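Local atomic coordinates of Abbfa_003403 (PDB entry 4ZXH), a protein that probably assembles a peptide product as a four-domain nonribosomal peptide synthetase, joining condensation, adenylation, phosphopantetheine-carrying and thioesterase steps in a single chain. Residues Leu24-Ile29 with His146-Asp151; Ala38-Val43 with Ala142-His147; Val73-Asn78 with Pro124-Ile129. All blocks are in the same frame, centred on the assembly; numbering follows the deposited sequence.

Interaction 1 (Leu24-Ile29 with His146-Asp151). With PNS (4'-phosphopantetheine), chain B.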
loop_
_atom_site.group_PDB
_atom_site.type_symbol
_atom_site.label_atom_id
_atom_site.label_comp_id
_atom_site.label_asym_id
_atom_site.label_seq_id
_atom_site.Cartn_x
_atom_site.Cartn_y
_atom_site.Cartn_z
ATOM N N LEU A 24 1.915 1.061 25.998
ATOM C CA LEU A 24 2.425 0.102 25.033
ATOM C C LEU A 24 2.279 0.581 23.592
ATOM O O LEU A 24 3.226 0.513 22.808
ATOM C CB LEU A 24 1.705 -1.229 25.229
ATOM C CG LEU A 24 1.784 -2.300 24.154
ATOM C CD1 LEU A 24 3.213 -2.673 23.912
ATOM C CD2 LEU A 24 0.968 -3.506 24.623
ATOM N N GLY A 25 1.100 1.079 23.244
ATOM C CA GLY A 25 0.850 1.493 21.876
ATOM C C GLY A 25 1.731 2.643 21.420
ATOM O O GLY A 25 2.282 2.609 20.324
ATOM N N ILE A 26 1.852 3.679 22.240
ATOM C CA ILE A 26 2.720 4.792 21.881
ATOM C C ILE A 26 4.167 4.336 21.783
ATOM O O ILE A 26 4.877 4.650 20.818
ATOM C CB ILE A 26 2.680 5.921 22.902
ATOM C CG1 ILE A 26 1.237 6.304 23.277
ATOM C CG2 ILE A 26 3.517 7.064 22.398
ATOM C CD1 ILE A 26 0.445 6.826 22.155
ATOM N N TRP A 27 4.603 3.618 22.813
ATOM C CA TRP A 27 5.958 3.095 22.868
ATOM C C TRP A 27 6.263 2.348 21.589
ATOM O O TRP A 27 7.226 2.671 20.885
ATOM C CB TRP A 27 6.133 2.183 24.068
ATOM C CG TRP A 27 7.536 1.807 24.318
ATOM C CD1 TRP A 27 8.414 2.419 25.175
ATOM C CD2 TRP A 27 8.250 0.713 23.727
ATOM N NE1 TRP A 27 9.630 1.768 25.152
ATOM C CE2 TRP A 27 9.556 0.723 24.267
ATOM C CE3 TRP A 27 7.912 -0.275 22.792
ATOM C CZ2 TRP A 27 10.522 -0.212 23.899
ATOM C CZ3 TRP A 27 8.873 -1.201 22.428
ATOM C CH2 TRP A 27 10.158 -1.169 22.987
ATOM N N TYR A 28 5.414 1.371 21.278
ATOM C CA TYR A 28 5.594 0.553 20.088
ATOM C C TYR A 28 5.764 1.394 18.818
ATOM O O TYR A 28 6.678 1.159 18.022
ATOM C CB TYR A 28 4.418 -0.411 19.931
ATOM C CG TYR A 28 4.549 -1.355 18.762
ATOM C CD1 TYR A 28 5.400 -2.452 18.817
ATOM C CD2 TYR A 28 3.813 -1.161 17.609
ATOM C CE1 TYR A 28 5.518 -3.327 17.738
ATOM C CE2 TYR A 28 3.928 -2.018 16.536
ATOM C CZ TYR A 28 4.777 -3.103 16.597
ATOM O OH TYR A 28 4.869 -3.958 15.509
ATOM N N ILE A 29 4.890 2.372 18.633
ATOM C CA ILE A 29 4.943 3.202 17.439
ATOM C C ILE A 29 6.299 3.915 17.340
ATOM O O ILE A 29 6.883 3.993 16.255
ATOM C CB ILE A 29 3.769 4.211 17.417
ATOM C CG1 ILE A 29 2.454 3.439 17.319
ATOM C CG2 ILE A 29 3.881 5.164 16.240
ATOM C CD1 ILE A 29 1.225 4.278 17.327
ATOM N N HIS A 146 7.465 13.391 25.784
ATOM C CA HIS A 146 6.928 12.324 24.956
ATOM C C HIS A 146 5.674 11.726 25.587
ATOM O O HIS A 146 5.623 11.475 26.802
ATOM C CB HIS A 146 7.974 11.251 24.729
ATOM C CG HIS A 146 7.622 10.310 23.625
ATOM N ND1 HIS A 146 6.704 9.297 23.783
ATOM C CD2 HIS A 146 8.048 10.240 22.343
ATOM C CE1 HIS A 146 6.596 8.629 22.648
ATOM N NE2 HIS A 146 7.395 9.185 21.756
ATOM N N HIS A 147 4.661 11.506 24.754
ATOM C CA HIS A 147 3.338 11.066 25.216
ATOM C C HIS A 147 3.376 9.643 25.838
ATOM O O HIS A 147 2.506 9.281 26.639
ATOM C CB HIS A 147 2.358 11.132 24.042
ATOM C CG HIS A 147 0.910 11.192 24.437
ATOM N ND1 HIS A 147 0.397 10.504 25.507
ATOM C CD2 HIS A 147 -0.132 11.838 23.853
ATOM C CE1 HIS A 147 -0.912 10.734 25.585
ATOM N NE2 HIS A 147 -1.251 11.534 24.597
ATOM N N ALA A 148 4.388 8.845 25.498
ATOM C CA ALA A 148 4.582 7.565 26.190
ATOM C C ALA A 148 4.827 7.761 27.684
ATOM O O ALA A 148 4.555 6.854 28.483
ATOM C CB ALA A 148 5.737 6.768 25.574
ATOM N N LEU A 149 5.319 8.941 28.074
ATOM C CA LEU A 149 5.638 9.187 29.477
ATOM C C LEU A 149 4.423 9.715 30.226
ATOM O O LEU A 149 4.118 9.247 31.323
ATOM C CB LEU A 149 6.803 10.164 29.613
ATOM C CG LEU A 149 7.336 10.317 31.047
ATOM C CD1 LEU A 149 8.054 9.036 31.556
ATOM C CD2 LEU A 149 8.231 11.557 31.213
ATOM N N MET A 150 3.728 10.697 29.658
ATOM C CA MET A 150 2.549 11.224 30.343
ATOM C C MET A 150 1.600 11.876 29.357
ATOM O O MET A 150 1.966 12.168 28.226
ATOM C CB MET A 150 2.935 12.210 31.473
ATOM C CG MET A 150 3.757 13.466 31.094
ATOM S SD MET A 150 4.138 14.592 32.513
ATOM C CE MET A 150 5.457 13.705 33.304
ATOM N N ASP A 151 0.361 12.065 29.783
ATOM C CA ASP A 151 -0.633 12.693 28.940
ATOM C C ASP A 151 -0.748 14.195 29.243
ATOM O O ASP A 151 -0.033 14.731 30.081
ATOM C CB ASP A 151 -1.980 11.990 29.125
ATOM C CG ASP A 151 -2.382 11.896 30.567
ATOM O OD1 ASP A 151 -1.890 12.724 31.362
ATOM O OD2 ASP A 151 -3.194 11.005 30.912
HETATM O O23 PNS B . -0.245 -3.886 15.458
HETATM P P24 PNS B . -0.092 -4.181 16.927
HETATM O O25 PNS B . -0.719 -5.435 17.474
HETATM O O27 PNS B . -0.764 -2.922 17.680
HETATM C C28 PNS B . -0.334 -1.595 17.395
HETATM C C29 PNS B . -1.091 -0.632 18.292
HETATM C C30 PNS B . -0.794 -1.080 19.724
HETATM C C31 PNS B . -2.586 -0.728 17.990
HETATM C C32 PNS B . -0.621 0.803 18.011
HETATM O O33 PNS B . -0.575 0.966 16.584
HETATM C C34 PNS B . -1.542 1.813 18.670
HETATM O O35 PNS B . -1.696 1.861 19.890
HETATM N N36 PNS B . -2.188 2.674 17.896
HETATM C C37 PNS B . -3.094 3.676 18.433
HETATM C C38 PNS B . -2.557 5.048 18.026
HETATM C C39 PNS B . -2.885 6.051 19.090
HETATM O O40 PNS B . -2.851 5.742 20.272
HETATM N N41 PNS B . -3.201 7.249 18.621
HETATM C C42 PNS B . -3.560 8.431 19.367
HETATM C C43 PNS B . -4.121 9.322 18.279
HETATM S S44 PNS B . -5.911 9.157 18.314
#
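The imidazole of His146 is approached at its edge, close to the ring plane, by CG2 of Ile26, which stands 3.5 Å from CE1; CA of Ala148 lies in the ring plane at the same rim. The histidine opens the HHxxxD signature of condensation domains, running here from His146 to Asp151 between strand 138-146 and helix 152-165, and the contact sets that loop against helix 21-32. Ile26 and His146 slide past one another in opposite directions. CG2 of Ile26, anti to the backbone N, is the branch that reaches the loop, and it also packs 3.9 Å from CB of Ala148. The other branch, ending in CD1, faces the cofactor instead: Ile26 CD1 lies 3.9 Å from O40 of the phosphopantetheine, so one residue touches both the signature loop and the cofactor arm.

No hydrogen bond joins the two segments, yet the ring is fixed from two sides. His146 ND1 accepts a hydrogen bond from Ala148 N (2.9 Å, N-H...N 159°), with the donor tilted 19° from the ring plane, while NE2 is bonded to Gln30 OE1, one helical turn past Ile26. Further along the loop, Asp151 occupies the N-cap of helix 152-165 and forms a salt bridge with Arg285, which ties the end of the signature to a more distant part of the domain.

The same helix 21-32 also runs along the phosphopantetheine arm. Ring atom CD2 of Tyr28 lies obliquely 4.2 Å from C28 of the arm, and both Tyr28 and Trp27 touch helix 1008-1022 of the carrier domain, whose Ser1008 donates its amide to the cofactor. Deeper along the arm, Ile29 CD1 sits 3.8 Å from N36, and Gly25, with no side chain to intervene, brings its CA to 3.2 Å from O35.

Interaction 2 (Ala38-Val43 with Ala142-His147). With PX4 (1,2-dimyristoyl-sn-glycero-3-phosphocholine), chain C; PNS (4'-phosphopantetheine), chain B.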
loop_
_atom_site.group_PDB
_atom_site.type_symbol
_atom_site.label_atom_id
_atom_site.label_comp_id
_atom_site.label_asym_id
_atom_site.label_seq_id
_atom_site.Cartn_x
_atom_site.Cartn_y
_atom_site.Cartn_z
ATOM N N ALA A 38 5.422 12.501 16.176
ATOM C CA ALA A 38 4.004 12.773 16.275
ATOM C C ALA A 38 3.490 12.720 17.719
ATOM O O ALA A 38 2.379 13.176 17.982
ATOM C CB ALA A 38 3.226 11.803 15.392
ATOM N N TYR A 39 4.279 12.170 18.641
ATOM C CA TYR A 39 3.855 12.085 20.043
ATOM C C TYR A 39 4.718 12.940 21.001
ATOM O O TYR A 39 4.754 12.701 22.207
ATOM C CB TYR A 39 3.846 10.618 20.494
ATOM C CG TYR A 39 2.775 9.835 19.800
ATOM C CD1 TYR A 39 1.450 9.906 20.228
ATOM C CD2 TYR A 39 3.066 9.056 18.682
ATOM C CE1 TYR A 39 0.446 9.206 19.570
ATOM C CE2 TYR A 39 2.067 8.354 18.016
ATOM C CZ TYR A 39 0.756 8.440 18.467
ATOM O OH TYR A 39 -0.242 7.737 17.827
ATOM N N ASN A 40 5.402 13.936 20.445
ATOM C CA ASN A 40 6.108 14.952 21.217
ATOM C C ASN A 40 5.173 16.050 21.701
ATOM O O ASN A 40 4.989 17.037 20.992
ATOM C CB ASN A 40 7.196 15.609 20.365
ATOM C CG ASN A 40 8.347 14.690 20.059
ATOM O OD1 ASN A 40 8.235 13.475 20.151
ATOM N ND2 ASN A 40 9.467 15.273 19.681
ATOM N N MET A 41 4.577 15.897 22.883
ATOM C CA MET A 41 3.760 16.971 23.434
ATOM C C MET A 41 4.628 18.213 23.730
ATOM O O MET A 41 5.762 18.115 24.247
ATOM C CB MET A 41 3.052 16.532 24.702
ATOM C CG MET A 41 2.567 15.103 24.710
ATOM S SD MET A 41 1.576 14.723 26.141
ATOM C CE MET A 41 0.224 15.848 25.860
ATOM N N VAL A 42 4.092 19.377 23.396
ATOM C CA VAL A 42 4.830 20.617 23.529
ATOM C C VAL A 42 3.948 21.713 24.068
ATOM O O VAL A 42 2.929 22.049 23.459
ATOM C CB VAL A 42 5.406 21.121 22.171
ATOM C CG1 VAL A 42 6.111 22.474 22.369
ATOM C CG2 VAL A 42 6.334 20.105 21.559
ATOM N N VAL A 43 4.343 22.272 25.206
ATOM C CA VAL A 43 3.761 23.510 25.688
ATOM C C VAL A 43 4.886 24.560 25.693
ATOM O O VAL A 43 5.999 24.270 26.160
ATOM C CB VAL A 43 3.127 23.335 27.097
ATOM C CG1 VAL A 43 4.102 22.709 28.066
ATOM C CG2 VAL A 43 2.667 24.652 27.639
ATOM N N ALA A 142 10.341 26.233 25.535
ATOM C CA ALA A 142 9.443 25.176 25.072
ATOM C C ALA A 142 9.744 23.875 25.789
ATOM O O ALA A 142 10.881 23.388 25.775
ATOM C CB ALA A 142 9.547 24.990 23.562
ATOM N N PHE A 143 8.714 23.327 26.422
ATOM C CA PHE A 143 8.807 22.068 27.131
ATOM C C PHE A 143 8.285 20.965 26.226
ATOM O O PHE A 143 7.164 21.062 25.732
ATOM C CB PHE A 143 7.994 22.112 28.421
ATOM C CG PHE A 143 8.416 23.186 29.366
ATOM C CD1 PHE A 143 9.292 22.911 30.401
ATOM C CD2 PHE A 143 7.940 24.483 29.223
ATOM C CE1 PHE A 143 9.684 23.899 31.279
ATOM C CE2 PHE A 143 8.338 25.471 30.095
ATOM C CZ PHE A 143 9.217 25.171 31.120
ATOM N N VAL A 144 9.099 19.931 26.010
ATOM C CA VAL A 144 8.732 18.788 25.174
ATOM C C VAL A 144 8.676 17.509 26.001
ATOM O O VAL A 144 9.681 17.115 26.601
ATOM C CB VAL A 144 9.733 18.551 24.051
ATOM C CG1 VAL A 144 9.132 17.645 23.020
ATOM C CG2 VAL A 144 10.132 19.844 23.417
ATOM N N ILE A 145 7.520 16.857 26.035
ATOM C CA ILE A 145 7.400 15.604 26.771
ATOM C C ILE A 145 6.814 14.539 25.865
ATOM O O ILE A 145 5.761 14.747 25.256
ATOM C CB ILE A 145 6.489 15.721 28.025
ATOM C CG1 ILE A 145 7.013 16.742 29.006
ATOM C CG2 ILE A 145 6.452 14.425 28.743
ATOM C CD1 ILE A 145 6.351 18.091 28.919
ATOM N N HIS A 146 7.465 13.391 25.784
ATOM C CA HIS A 146 6.928 12.324 24.956
ATOM C C HIS A 146 5.674 11.726 25.587
ATOM O O HIS A 146 5.623 11.475 26.802
ATOM C CB HIS A 146 7.974 11.251 24.729
ATOM C CG HIS A 146 7.622 10.310 23.625
ATOM N ND1 HIS A 146 6.704 9.297 23.783
ATOM C CD2 HIS A 146 8.048 10.240 22.343
ATOM C CE1 HIS A 146 6.596 8.629 22.648
ATOM N NE2 HIS A 146 7.395 9.185 21.756
ATOM N N HIS A 147 4.661 11.506 24.754
ATOM C CA HIS A 147 3.338 11.066 25.216
ATOM C C HIS A 147 3.376 9.643 25.838
ATOM O O HIS A 147 2.506 9.281 26.639
ATOM C CB HIS A 147 2.358 11.132 24.042
ATOM C CG HIS A 147 0.910 11.192 24.437
ATOM N ND1 HIS A 147 0.397 10.504 25.507
ATOM C CD2 HIS A 147 -0.132 11.838 23.853
ATOM C CE1 HIS A 147 -0.912 10.734 25.585
ATOM N NE2 HIS A 147 -1.251 11.534 24.597
HETATM O O1 PX4 C . 22.393 31.723 31.692
HETATM O O2 PX4 C . 21.429 33.916 30.663
HETATM P P1 PX4 C . 21.454 32.906 31.785
HETATM O O3 PX4 C . 21.667 33.691 33.182
HETATM C C1 PX4 C . 22.912 33.778 33.879
HETATM C C2 PX4 C . 22.766 34.814 34.999
HETATM N N1 PX4 C . 23.912 34.828 35.935
HETATM C C3 PX4 C . 25.181 34.616 35.217
HETATM C C4 PX4 C . 23.956 36.132 36.618
HETATM C C5 PX4 C . 23.737 33.781 36.953
HETATM O O4 PX4 C . 19.948 32.365 32.021
HETATM C C6 PX4 C . 18.829 32.719 31.203
HETATM C C7 PX4 C . 17.838 31.559 31.222
HETATM C C8 PX4 C . 18.698 30.305 31.368
HETATM O O5 PX4 C . 17.883 29.137 31.398
HETATM C C9 PX4 C . 18.250 27.975 32.199
HETATM O O6 PX4 C . 19.176 28.040 32.989
HETATM C C10 PX4 C . 17.467 26.695 32.053
HETATM C C11 PX4 C . 16.512 26.501 33.222
HETATM C C12 PX4 C . 15.090 26.370 32.699
HETATM C C13 PX4 C . 14.331 25.358 33.547
HETATM C C14 PX4 C . 13.070 25.985 34.119
HETATM C C15 PX4 C . 12.569 25.112 35.254
HETATM C C16 PX4 C . 11.152 24.658 34.971
HETATM C C17 PX4 C . 10.733 23.583 35.956
HETATM C C18 PX4 C . 11.090 22.199 35.415
HETATM C C19 PX4 C . 9.868 21.454 34.904
HETATM C C20 PX4 C . 10.293 20.365 33.925
HETATM C C21 PX4 C . 9.092 19.528 33.486
HETATM C C22 PX4 C . 9.259 18.944 32.092
HETATM O O7 PX4 C . 16.925 31.669 32.325
HETATM C C23 PX4 C . 15.524 31.456 31.941
HETATM O O8 PX4 C . 15.219 31.703 30.790
HETATM C C24 PX4 C . 14.493 30.922 32.940
HETATM C C25 PX4 C . 13.056 30.778 32.412
HETATM C C26 PX4 C . 12.119 30.065 33.406
HETATM C C27 PX4 C . 10.703 29.821 32.849
HETATM C C28 PX4 C . 9.739 29.160 33.840
HETATM C C29 PX4 C . 8.330 28.918 33.272
HETATM C C30 PX4 C . 7.355 28.313 34.293
HETATM C C31 PX4 C . 6.253 27.387 33.722
HETATM C C32 PX4 C . 6.810 25.990 33.409
HETATM C C33 PX4 C . 5.790 24.845 33.316
HETATM C C34 PX4 C . 6.356 23.650 32.543
HETATM C C35 PX4 C . 5.833 22.270 32.955
HETATM C C36 PX4 C . 5.150 21.552 31.802
HETATM O O23 PNS B . -0.245 -3.886 15.458
HETATM P P24 PNS B . -0.092 -4.181 16.927
HETATM O O25 PNS B . -0.719 -5.435 17.474
HETATM O O27 PNS B . -0.764 -2.922 17.680
HETATM C C28 PNS B . -0.334 -1.595 17.395
HETATM C C29 PNS B . -1.091 -0.632 18.292
HETATM C C30 PNS B . -0.794 -1.080 19.724
HETATM C C31 PNS B . -2.586 -0.728 17.990
HETATM C C32 PNS B . -0.621 0.803 18.011
HETATM O O33 PNS B . -0.575 0.966 16.584
HETATM C C34 PNS B . -1.542 1.813 18.670
HETATM O O35 PNS B . -1.696 1.861 19.890
HETATM N N36 PNS B . -2.188 2.674 17.896
HETATM C C37 PNS B . -3.094 3.676 18.433
HETATM C C38 PNS B . -2.557 5.048 18.026
HETATM C C39 PNS B . -2.885 6.051 19.090
HETATM O O40 PNS B . -2.851 5.742 20.272
HETATM N N41 PNS B . -3.201 7.249 18.621
HETATM C C42 PNS B . -3.560 8.431 19.367
HETATM C C43 PNS B . -4.121 9.322 18.279
HETATM S S44 PNS B . -5.911 9.157 18.314
#
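Two neighbouring antiparallel strands of the mixed sheet in the N-terminal part of the condensation domain, 40-49 and 138-146, meet here, and at their joined end begins the HHxxxD signature. The backbone register pairs Met41 with Ile145 and Val43 with Phe143 as hydrogen-bonded pairs, alternating with the non-hydrogen-bonded pairs Asn40-His146 and Val42-Val144. Ile145 N gives a sound bond to Met41 O, whereas the return bond from Met41 N to Ile145 O is weak (N-H...O 127°). Past the last paired residues, His147 N still donates to Tyr39 O, at 2.8 Å. The oxygen of that carbonyl, Tyr39 O, lies over one face of the His146 ring, offset toward the rim, and Tyr39 CB adds a CH-pi contact over a face of this imidazole.

On the sheet face carrying Met41 and Val43, the Met41 side chain bends at chi3 (63°) and sets SD over one face of the His147 ring, 4.2 Å from its centroid. The face carrying Asn40 and Val42 packs against helix 104-115; Asn40 ND2 is bonded to Thr115 O, and CG2 of Val42 lies beside CG1 of Val144, the two valines pointing the same way.

The ends of the pairing serve different ligands. Tyr39 reaches the phosphopantetheine arm, its OH 3.1 Å from N41. At the far end the Phe143 ring has Val43 O at its edge and the bound phospholipid over one face, acyl carbon C34 standing 3.4 Å above the centre of the ring.

Interaction 3 (Val73-Asn78 with Pro124-Ile129); sequences VSMPAN and PPLWRI
Leu126 and Pro124 close on the first residues of strand 73-78, joining the entry to strand 127-135 of the mixed sheet with the outermost strand of a separate three-stranded antiparallel sheet in the condensation domain. The first shell is wholly van der Waals. Pro124 lays the CD corner of its ring against Ser74, CD to CB 3.5 Å. Leu126 sets CG 3.6 Å from the carbonyl oxygen of Val73, and its CD1 branch meets Met75 CE at 3.9 Å. Because the Met75 chain is extended beyond CG (chi2 174°), its methyl end can reach across to the leucine even though its CB does not point at it.

Polar groups in the second shell hold these residues. Ser74 OG, lodged between the backbone N and the carbonyl carbon (chi1 82°), is bonded to Trp87 NE1 on the adjacent strand 81-87, and Trp87 also touches Pro124. Met75 O takes the indole N-H of Trp27, and on the other side the backbone of Leu126 is bonded to that of His146, which anchors the leucine to the neighbouring strand.

Farther out, a cis peptide between Pro124 and Pro125 turns the chain into its strand. Trp127, part of the phospholipid pocket, gives its NE1 to Leu71 O, and CB of Pro125 rests 3.6 Å above the Trp127 ring plane, toward the rim.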
loop_
_atom_site.group_PDB
_atom_site.type_symbol
_atom_site.label_atom_id
_atom_site.label_comp_id
_atom_site.label_asym_id
_atom_site.label_seq_id
_atom_site.Cartn_x
_atom_site.Cartn_y
_atom_site.Cartn_z
ATOM N N VAL A 73 12.302 8.529 34.496
ATOM C CA VAL A 73 11.992 7.232 33.892
ATOM C C VAL A 73 12.618 7.026 32.499
ATOM O O VAL A 73 12.748 7.968 31.725
ATOM C CB VAL A 73 10.453 7.062 33.809
ATOM C CG1 VAL A 73 10.036 6.057 32.749
ATOM C CG2 VAL A 73 9.893 6.681 35.164
ATOM N N SER A 74 13.029 5.793 32.208
ATOM C CA SER A 74 13.341 5.354 30.845
ATOM C C SER A 74 12.553 4.065 30.581
ATOM O O SER A 74 12.063 3.443 31.528
ATOM C CB SER A 74 14.852 5.146 30.645
ATOM O OG SER A 74 15.322 3.891 31.121
ATOM N N MET A 75 12.403 3.674 29.313
ATOM C CA MET A 75 11.554 2.527 28.963
ATOM C C MET A 75 12.267 1.552 28.035
ATOM O O MET A 75 11.968 1.471 26.850
ATOM C CB MET A 75 10.237 2.995 28.314
ATOM C CG MET A 75 9.372 3.887 29.212
ATOM S SD MET A 75 7.911 4.585 28.401
ATOM C CE MET A 75 7.469 5.861 29.550
ATOM N N PRO A 76 13.202 0.783 28.583
ATOM C CA PRO A 76 14.010 -0.135 27.783
ATOM C C PRO A 76 13.274 -1.438 27.520
ATOM O O PRO A 76 12.302 -1.745 28.228
ATOM C CB PRO A 76 15.221 -0.376 28.666
ATOM C CG PRO A 76 14.628 -0.347 30.052
ATOM C CD PRO A 76 13.507 0.666 30.020
ATOM N N ALA A 77 13.747 -2.208 26.543
ATOM C CA ALA A 77 13.116 -3.478 26.230
ATOM C C ALA A 77 14.076 -4.628 26.446
ATOM O O ALA A 77 15.270 -4.499 26.185
ATOM C CB ALA A 77 12.607 -3.472 24.810
ATOM N N ASN A 78 13.548 -5.738 26.956
ATOM C CA ASN A 78 14.258 -7.018 26.970
ATOM C C ASN A 78 13.371 -8.101 26.332
ATOM O O ASN A 78 12.313 -7.792 25.769
ATOM C CB ASN A 78 14.686 -7.392 28.395
ATOM C CG ASN A 78 13.515 -7.515 29.354
ATOM O OD1 ASN A 78 12.624 -8.333 29.167
ATOM N ND2 ASN A 78 13.501 -6.670 30.373
ATOM N N PRO A 124 16.999 7.838 29.160
ATOM C CA PRO A 124 16.435 8.991 29.872
ATOM C C PRO A 124 17.252 10.235 29.617
ATOM O O PRO A 124 18.438 10.101 29.358
ATOM C CB PRO A 124 16.534 8.578 31.335
ATOM C CG PRO A 124 17.733 7.728 31.378
ATOM C CD PRO A 124 17.809 7.002 30.059
ATOM N N PRO A 125 16.644 11.427 29.720
ATOM C CA PRO A 125 15.240 11.654 30.100
ATOM C C PRO A 125 14.295 11.573 28.910
ATOM O O PRO A 125 14.774 11.675 27.786
ATOM C CB PRO A 125 15.265 13.071 30.684
ATOM C CG PRO A 125 16.412 13.743 29.980
ATOM C CD PRO A 125 17.412 12.685 29.631
ATOM N N LEU A 126 12.994 11.388 29.141
ATOM C CA LEU A 126 12.026 11.374 28.032
ATOM C C LEU A 126 11.313 12.720 27.915
ATOM O O LEU A 126 10.140 12.798 27.545
ATOM C CB LEU A 126 10.998 10.266 28.192
ATOM C CG LEU A 126 11.464 8.836 28.458
ATOM C CD1 LEU A 126 10.424 7.879 27.999
ATOM C CD2 LEU A 126 12.811 8.511 27.852
ATOM N N TRP A 127 12.044 13.779 28.232
ATOM C CA TRP A 127 11.537 15.129 28.107
ATOM C C TRP A 127 12.717 16.071 27.894
ATOM O O TRP A 127 13.855 15.719 28.214
ATOM C CB TRP A 127 10.727 15.516 29.344
ATOM C CG TRP A 127 11.447 15.260 30.626
ATOM C CD1 TRP A 127 11.527 14.077 31.302
ATOM C CD2 TRP A 127 12.170 16.216 31.404
ATOM N NE1 TRP A 127 12.271 14.234 32.451
ATOM C CE2 TRP A 127 12.672 15.544 32.540
ATOM C CE3 TRP A 127 12.440 17.580 31.259
ATOM C CZ2 TRP A 127 13.434 16.190 33.521
ATOM C CZ3 TRP A 127 13.199 18.229 32.247
ATOM C CH2 TRP A 127 13.689 17.532 33.351
ATOM N N ARG A 128 12.446 17.242 27.315
ATOM C CA ARG A 128 13.470 18.252 27.033
ATOM C C ARG A 128 12.921 19.645 27.258
ATOM O O ARG A 128 11.712 19.875 27.174
ATOM C CB ARG A 128 13.950 18.178 25.600
ATOM C CG ARG A 128 14.463 16.850 25.158
ATOM C CD ARG A 128 15.148 17.032 23.831
ATOM N NE ARG A 128 14.257 17.549 22.794
ATOM C CZ ARG A 128 13.713 16.781 21.851
ATOM N NH1 ARG A 128 13.966 15.477 21.843
ATOM N NH2 ARG A 128 12.940 17.312 20.909
ATOM N N ILE A 129 13.827 20.577 27.514
ATOM C CA ILE A 129 13.483 21.982 27.575
ATOM C C ILE A 129 14.318 22.731 26.558
ATOM O O ILE A 129 15.549 22.625 26.577
ATOM C CB ILE A 129 13.735 22.570 28.967
ATOM C CG1 ILE A 129 12.893 21.835 30.001
ATOM C CG2 ILE A 129 13.442 24.063 28.961
ATOM C CD1 ILE A 129 13.362 22.049 31.411
#

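In the fold
All three contacts are largely buried and lie within the condensation domain, but they differ in kind. Interaction 2 is the regular one, strand against strand with backbone bonds; interactions 1 and 3 have no hydrogen bond between their segments and rely on van der Waals contact, in interaction 1 of a helix with the signature loop and in interaction 3 of a strand with the residues leading into another strand. Interactions 1 and 2 share His146 and His147, and together flank the phosphopantetheine arm. Interaction 3 lies farther from the arm; its segment 124-129 reaches the sheet of interaction 2, while strand 73-78 belongs to another. Trp27 and Met75 join interactions 1 and 3.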